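Local structure of extracellular invertase (Aspergillus kawachii, 5XH8) at residues A[19-33]-A[359-372]. The protein probably cleaves the beta-fructofuranosidic bond of sucrose and transfers fructosyl groups to build fructooligosaccharides such as 1-kestose. Residues are numbered along the deposited sequence; the frame is centred on the assembly and turned at random.
Sequences NGSLFETWRPRAHVL and FPTNQQNWTGTLLL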
loop_
_atom_site.group_PDB
_atom_site.type_symbol
_atom_site.label_atom_id
_atom_site.label_comp_id
_atom_site.label_asym_id
_atom_site.label_seq_id
_atom_site.Cartn_x
_atom_site.Cartn_y
_atom_site.Cartn_z
ATOM N N ASN A 19 15.131 -8.514 -39.199
ATOM C CA ASN A 19 14.307 -7.706 -38.298
ATOM C C ASN A 19 13.779 -6.510 -39.046
ATOM O O ASN A 19 14.528 -5.875 -39.775
ATOM C CB ASN A 19 15.134 -7.198 -37.129
ATOM C CG ASN A 19 15.530 -8.303 -36.184
ATOM O OD1 ASN A 19 14.975 -9.394 -36.207
ATOM N ND2 ASN A 19 16.503 -8.022 -35.343
ATOM N N GLY A 20 12.489 -6.230 -38.901
ATOM C CA GLY A 20 11.905 -5.054 -39.556
ATOM C C GLY A 20 11.515 -5.218 -41.011
ATOM O O GLY A 20 10.867 -4.335 -41.549
ATOM N N SER A 21 11.861 -6.354 -41.649
ATOM C CA SER A 21 11.684 -6.512 -43.090
ATOM C C SER A 21 10.213 -6.632 -43.463
ATOM O O SER A 21 9.840 -6.276 -44.571
ATOM C CB SER A 21 12.496 -7.722 -43.612
ATOM O OG SER A 21 12.004 -8.940 -43.077
ATOM N N LEU A 22 9.370 -7.087 -42.531
ATOM C CA LEU A 22 7.934 -7.186 -42.761
ATOM C C LEU A 22 7.102 -6.085 -42.056
ATOM O O LEU A 22 5.912 -6.264 -41.819
ATOM C CB LEU A 22 7.440 -8.563 -42.356
ATOM C CG LEU A 22 8.092 -9.799 -43.014
ATOM C CD1 LEU A 22 7.478 -11.053 -42.439
ATOM C CD2 LEU A 22 7.921 -9.783 -44.532
ATOM N N PHE A 23 7.698 -4.930 -41.794
ATOM C CA PHE A 23 6.993 -3.851 -41.089
ATOM C C PHE A 23 5.709 -3.421 -41.810
ATOM O O PHE A 23 4.642 -3.353 -41.193
ATOM C CB PHE A 23 7.923 -2.654 -40.870
ATOM C CG PHE A 23 7.303 -1.551 -40.070
ATOM C CD1 PHE A 23 7.244 -1.627 -38.680
ATOM C CD2 PHE A 23 6.779 -0.429 -40.700
ATOM C CE1 PHE A 23 6.656 -0.593 -37.928
ATOM C CE2 PHE A 23 6.179 0.597 -39.956
ATOM C CZ PHE A 23 6.129 0.507 -38.564
ATOM N N GLU A 24 5.790 -3.193 -43.121
ATOM C CA GLU A 24 4.625 -2.739 -43.889
ATOM C C GLU A 24 3.687 -3.830 -44.375
ATOM O O GLU A 24 2.565 -3.526 -44.786
ATOM C CB GLU A 24 5.061 -1.853 -45.077
ATOM C CG GLU A 24 5.782 -0.556 -44.694
ATOM C CD GLU A 24 4.922 0.471 -43.903
ATOM O OE1 GLU A 24 3.701 0.267 -43.717
ATOM O OE2 GLU A 24 5.479 1.504 -43.436
ATOM N N THR A 25 4.105 -5.093 -44.288
ATOM C CA THR A 25 3.447 -6.192 -44.987
ATOM C C THR A 25 1.965 -6.253 -44.738
ATOM O O THR A 25 1.161 -6.290 -45.699
ATOM C CB THR A 25 4.083 -7.540 -44.588
ATOM O OG1 THR A 25 5.485 -7.483 -44.849
ATOM C CG2 THR A 25 3.472 -8.716 -45.370
ATOM N N TRP A 26 1.611 -6.256 -43.448
ATOM C CA TRP A 26 0.236 -6.456 -42.996
ATOM C C TRP A 26 -0.335 -5.247 -42.224
ATOM O O TRP A 26 -1.430 -5.314 -41.647
ATOM C CB TRP A 26 0.200 -7.713 -42.138
ATOM C CG TRP A 26 0.379 -9.000 -42.935
ATOM C CD1 TRP A 26 -0.211 -9.323 -44.140
ATOM C CD2 TRP A 26 1.163 -10.147 -42.557
ATOM N NE1 TRP A 26 0.166 -10.591 -44.529
ATOM C CE2 TRP A 26 1.013 -11.115 -43.586
ATOM C CE3 TRP A 26 1.977 -10.454 -41.449
ATOM C CZ2 TRP A 26 1.637 -12.356 -43.537
ATOM C CZ3 TRP A 26 2.603 -11.700 -41.400
ATOM C CH2 TRP A 26 2.417 -12.642 -42.439
ATOM N N ARG A 27 0.401 -4.148 -42.268
ATOM C CA ARG A 27 0.137 -2.970 -41.460
ATOM C C ARG A 27 -1.073 -2.175 -41.958
ATOM O O ARG A 27 -1.141 -1.789 -43.123
ATOM C CB ARG A 27 1.374 -2.078 -41.436
ATOM C CG ARG A 27 1.351 -0.975 -40.386
ATOM C CD ARG A 27 2.703 -0.292 -40.261
ATOM N NE ARG A 27 2.621 0.835 -39.339
ATOM C CZ ARG A 27 2.652 0.770 -38.004
ATOM N NH1 ARG A 27 2.812 -0.381 -37.356
ATOM N NH2 ARG A 27 2.526 1.889 -37.300
ATOM N N PRO A 28 -2.018 -1.899 -41.059
ATOM C CA PRO A 28 -3.142 -1.078 -41.472
ATOM C C PRO A 28 -2.747 0.399 -41.633
ATOM O O PRO A 28 -1.723 0.842 -41.082
ATOM C CB PRO A 28 -4.148 -1.301 -40.345
ATOM C CG PRO A 28 -3.311 -1.541 -39.145
ATOM C CD PRO A 28 -2.114 -2.291 -39.642
ATOM N N ARG A 29 -3.554 1.147 -42.381
ATOM C CA ARG A 29 -3.379 2.611 -42.511
ATOM C C ARG A 29 -4.442 3.479 -41.833
ATOM O O ARG A 29 -4.197 4.674 -41.610
ATOM C CB ARG A 29 -3.275 2.989 -43.994
ATOM C CG ARG A 29 -4.552 2.836 -44.799
ATOM C CD ARG A 29 -4.417 3.518 -46.168
ATOM N NE ARG A 29 -3.369 2.909 -46.997
ATOM C CZ ARG A 29 -3.482 2.506 -48.272
ATOM N NH1 ARG A 29 -4.603 2.654 -48.999
ATOM N NH2 ARG A 29 -2.416 1.961 -48.855
ATOM N N ALA A 30 -5.610 2.905 -41.553
ATOM C CA ALA A 30 -6.763 3.641 -41.014
ATOM C C ALA A 30 -7.120 3.252 -39.556
ATOM O O ALA A 30 -8.235 3.533 -39.101
ATOM C CB ALA A 30 -7.977 3.410 -41.899
ATOM N N HIS A 31 -6.183 2.623 -38.838
ATOM C CA HIS A 31 -6.417 2.141 -37.466
ATOM C C HIS A 31 -5.442 2.775 -36.464
ATOM O O HIS A 31 -4.339 3.200 -36.819
ATOM C CB HIS A 31 -6.271 0.616 -37.413
ATOM C CG HIS A 31 -7.485 -0.121 -37.874
ATOM N ND1 HIS A 31 -7.820 -0.237 -39.204
ATOM C CD2 HIS A 31 -8.437 -0.785 -37.188
ATOM C CE1 HIS A 31 -8.933 -0.933 -39.312
ATOM N NE2 HIS A 31 -9.322 -1.286 -38.104
ATOM N N VAL A 32 -5.854 2.798 -35.199
ATOM C CA VAL A 32 -4.991 3.275 -34.106
ATOM C C VAL A 32 -4.031 2.171 -33.652
ATOM O O VAL A 32 -4.452 1.129 -33.157
ATOM C CB VAL A 32 -5.821 3.804 -32.888
ATOM C CG1 VAL A 32 -4.924 4.097 -31.676
ATOM C CG2 VAL A 32 -6.577 5.032 -33.294
ATOM N N LEU A 33 -2.740 2.432 -33.828
ATOM C CA LEU A 33 -1.698 1.584 -33.320
ATOM C C LEU A 33 -0.432 2.448 -33.189
ATOM O O LEU A 33 -0.327 3.471 -33.847
ATOM C CB LEU A 33 -1.499 0.355 -34.241
ATOM C CG LEU A 33 -0.722 0.460 -35.550
ATOM C CD1 LEU A 33 -0.606 -0.929 -36.178
ATOM C CD2 LEU A 33 -1.350 1.449 -36.539
ATOM N N PHE A 359 5.336 -16.804 -34.359
ATOM C CA PHE A 359 4.923 -15.703 -35.240
ATOM C C PHE A 359 6.151 -14.811 -35.517
ATOM O O PHE A 359 6.976 -14.603 -34.638
ATOM C CB PHE A 359 3.750 -14.883 -34.637
ATOM C CG PHE A 359 3.250 -13.788 -35.553
ATOM C CD1 PHE A 359 3.900 -12.558 -35.624
ATOM C CD2 PHE A 359 2.151 -13.998 -36.368
ATOM C CE1 PHE A 359 3.481 -11.574 -36.507
ATOM C CE2 PHE A 359 1.717 -13.001 -37.260
ATOM C CZ PHE A 359 2.378 -11.791 -37.325
ATOM N N PRO A 360 6.294 -14.292 -36.747
ATOM C CA PRO A 360 7.498 -13.523 -37.066
ATOM C C PRO A 360 7.464 -12.070 -36.525
ATOM O O PRO A 360 7.391 -11.091 -37.280
ATOM C CB PRO A 360 7.534 -13.590 -38.582
ATOM C CG PRO A 360 6.101 -13.643 -38.959
ATOM C CD PRO A 360 5.473 -14.527 -37.942
ATOM N N THR A 361 7.580 -11.965 -35.206
ATOM C CA THR A 361 7.379 -10.708 -34.488
ATOM C C THR A 361 8.534 -9.757 -34.736
ATOM O O THR A 361 8.307 -8.583 -35.044
ATOM C CB THR A 361 7.109 -10.972 -32.985
ATOM O OG1 THR A 361 5.831 -11.617 -32.891
ATOM C CG2 THR A 361 7.069 -9.655 -32.164
ATOM N N ASN A 362 9.763 -10.264 -34.708
ATOM C CA ASN A 362 10.918 -9.394 -34.963
ATOM C C ASN A 362 10.946 -8.871 -36.387
ATOM O O ASN A 362 11.427 -7.770 -36.616
ATOM C CB ASN A 362 12.231 -10.098 -34.653
ATOM C CG ASN A 362 12.375 -10.424 -33.181
ATOM O OD1 ASN A 362 11.679 -9.875 -32.328
ATOM N ND2 ASN A 362 13.271 -11.326 -32.884
ATOM N N GLN A 363 10.390 -9.649 -37.313
ATOM C CA GLN A 363 10.298 -9.255 -38.722
ATOM C C GLN A 363 9.237 -8.175 -38.896
ATOM O O GLN A 363 9.446 -7.177 -39.587
ATOM C CB GLN A 363 9.959 -10.481 -39.587
ATOM C CG GLN A 363 11.103 -11.489 -39.698
ATOM C CD GLN A 363 11.322 -12.318 -38.443
ATOM O OE1 GLN A 363 10.397 -12.594 -37.664
ATOM N NE2 GLN A 363 12.551 -12.742 -38.251
ATOM N N GLN A 364 8.089 -8.372 -38.263
ATOM C CA GLN A 364 7.020 -7.390 -38.356
ATOM C C GLN A 364 7.394 -6.115 -37.591
ATOM O O GLN A 364 7.160 -5.020 -38.069
ATOM C CB GLN A 364 5.701 -7.986 -37.861
ATOM C CG GLN A 364 4.511 -7.088 -38.116
ATOM C CD GLN A 364 3.204 -7.839 -38.041
ATOM O OE1 GLN A 364 2.583 -8.125 -39.062
ATOM N NE2 GLN A 364 2.780 -8.169 -36.814
ATOM N N ASN A 365 8.003 -6.268 -36.423
ATOM C CA ASN A 365 8.364 -5.145 -35.578
ATOM C C ASN A 365 7.158 -4.307 -35.107
ATOM O O ASN A 365 7.322 -3.140 -34.753
ATOM C CB ASN A 365 9.417 -4.244 -36.239
ATOM C CG ASN A 365 10.094 -3.305 -35.240
ATOM O OD1 ASN A 365 10.267 -3.645 -34.089
ATOM N ND2 ASN A 365 10.437 -2.116 -35.677
ATOM N N TRP A 366 5.966 -4.908 -35.110
ATOM C CA TRP A 366 4.806 -4.378 -34.405
ATOM C C TRP A 366 3.866 -5.546 -34.141
ATOM O O TRP A 366 3.969 -6.601 -34.775
ATOM C CB TRP A 366 4.073 -3.271 -35.178
ATOM C CG TRP A 366 3.530 -3.700 -36.539
ATOM C CD1 TRP A 366 4.204 -3.674 -37.732
ATOM C CD2 TRP A 366 2.217 -4.224 -36.836
ATOM N NE1 TRP A 366 3.399 -4.141 -38.748
ATOM C CE2 TRP A 366 2.183 -4.500 -38.231
ATOM C CE3 TRP A 366 1.075 -4.475 -36.071
ATOM C CZ2 TRP A 366 1.061 -5.024 -38.868
ATOM C CZ3 TRP A 366 -0.064 -4.967 -36.715
ATOM C CH2 TRP A 366 -0.050 -5.255 -38.103
ATOM N N THR A 367 2.972 -5.342 -33.180
ATOM C CA THR A 367 2.074 -6.382 -32.702
ATOM C C THR A 367 0.809 -5.727 -32.179
ATOM O O THR A 367 0.873 -4.904 -31.265
ATOM C CB THR A 367 2.698 -7.189 -31.545
ATOM O OG1 THR A 367 3.972 -7.700 -31.928
ATOM C CG2 THR A 367 1.789 -8.337 -31.137
ATOM N N GLY A 368 -0.333 -6.110 -32.758
ATOM C CA GLY A 368 -1.620 -5.622 -32.346
ATOM C C GLY A 368 -2.096 -4.317 -32.979
ATOM O O GLY A 368 -1.323 -3.536 -33.566
ATOM N N THR A 369 -3.390 -4.078 -32.810
ATOM C CA THR A 369 -4.004 -2.821 -33.186
ATOM C C THR A 369 -5.224 -2.608 -32.314
ATOM O O THR A 369 -5.700 -3.560 -31.688
ATOM C CB THR A 369 -4.416 -2.830 -34.671
ATOM O OG1 THR A 369 -4.858 -1.531 -35.068
ATOM C CG2 THR A 369 -5.525 -3.835 -34.931
ATOM N N LEU A 370 -5.706 -1.361 -32.258
ATOM C CA LEU A 370 -7.061 -1.115 -31.817
ATOM C C LEU A 370 -7.951 -1.229 -33.039
ATOM O O LEU A 370 -7.508 -0.970 -34.177
ATOM C CB LEU A 370 -7.220 0.288 -31.214
ATOM C CG LEU A 370 -6.343 0.643 -30.019
ATOM C CD1 LEU A 370 -6.835 1.926 -29.348
ATOM C CD2 LEU A 370 -6.293 -0.497 -29.021
ATOM N N LEU A 371 -9.201 -1.603 -32.808
ATOM C CA LEU A 371 -10.209 -1.562 -33.872
ATOM C C LEU A 371 -10.717 -0.127 -34.095
ATOM O O LEU A 371 -10.350 0.816 -33.365
ATOM C CB LEU A 371 -11.338 -2.527 -33.543
ATOM C CG LEU A 371 -10.870 -3.978 -33.352
ATOM C CD1 LEU A 371 -12.076 -4.874 -33.097
ATOM C CD2 LEU A 371 -10.088 -4.469 -34.560
ATOM N N LEU A 372 -11.514 0.056 -35.146
ATOM C CA LEU A 372 -12.055 1.365 -35.467
ATOM C C LEU A 372 -12.881 1.890 -34.260
ATOM O O LEU A 372 -13.555 1.111 -33.590
ATOM C CB LEU A 372 -12.995 1.284 -36.684
ATOM C CG LEU A 372 -12.434 0.763 -38.012
ATOM C CD1 LEU A 372 -13.600 0.490 -38.950
ATOM C CD2 LEU A 372 -11.422 1.748 -38.573
HETATM O O HOH W 1 3.116 -6.211 -41.230
HETATM O O HOH W 2 -8.585 2.469 -34.644
#
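Trp366 holds its CG between backbone N and carbonyl carbon (chi1 60°), which turns the indole toward Phe23 and Arg27. Arg27 reaches it on a chain extended from CG to NE, with CG anti to the backbone N. Here the N-terminal loop lies along helix 361-364 and the start of propeller strand 366-385, where the GH32 beta-propeller meets the C-terminal beta-sandwich. Arg27 makes a cation-pi contact, its CZ 4.8 Å from the centroid of the five-membered ring. NH1 comes over one indole face; Gln364 CD lies against the opposite face, toward its rim. The indole edge meets the face of Phe23 in a T-shaped pair, planes at 83°. Trp366 NE1 also donates to Phe23 O at 2.9 Å, on a lone pair, which, with the contacts on both faces, helps to set the indole's rotation. Gln364 NE2 donates to Trp366 O. A water accepts from Trp26 N and lies 2.9 Å from Gln364 OE1 and from Leu22 O. The Arg27 guanidinium is also held from outside, NE by a salt bridge to the C-terminal carboxylate of Tyr605. Backbone bonds run from Gly20 N to Asn362 O, Leu22 N to Gln363 O and Leu370 N to Val32 O. His31 ND1 and NE2 are hydrogen-bonded to Asp547 OD2 and Glu552 OE2, while Leu372 CD2 sits over its ring face, 3.9 Å from the centroid.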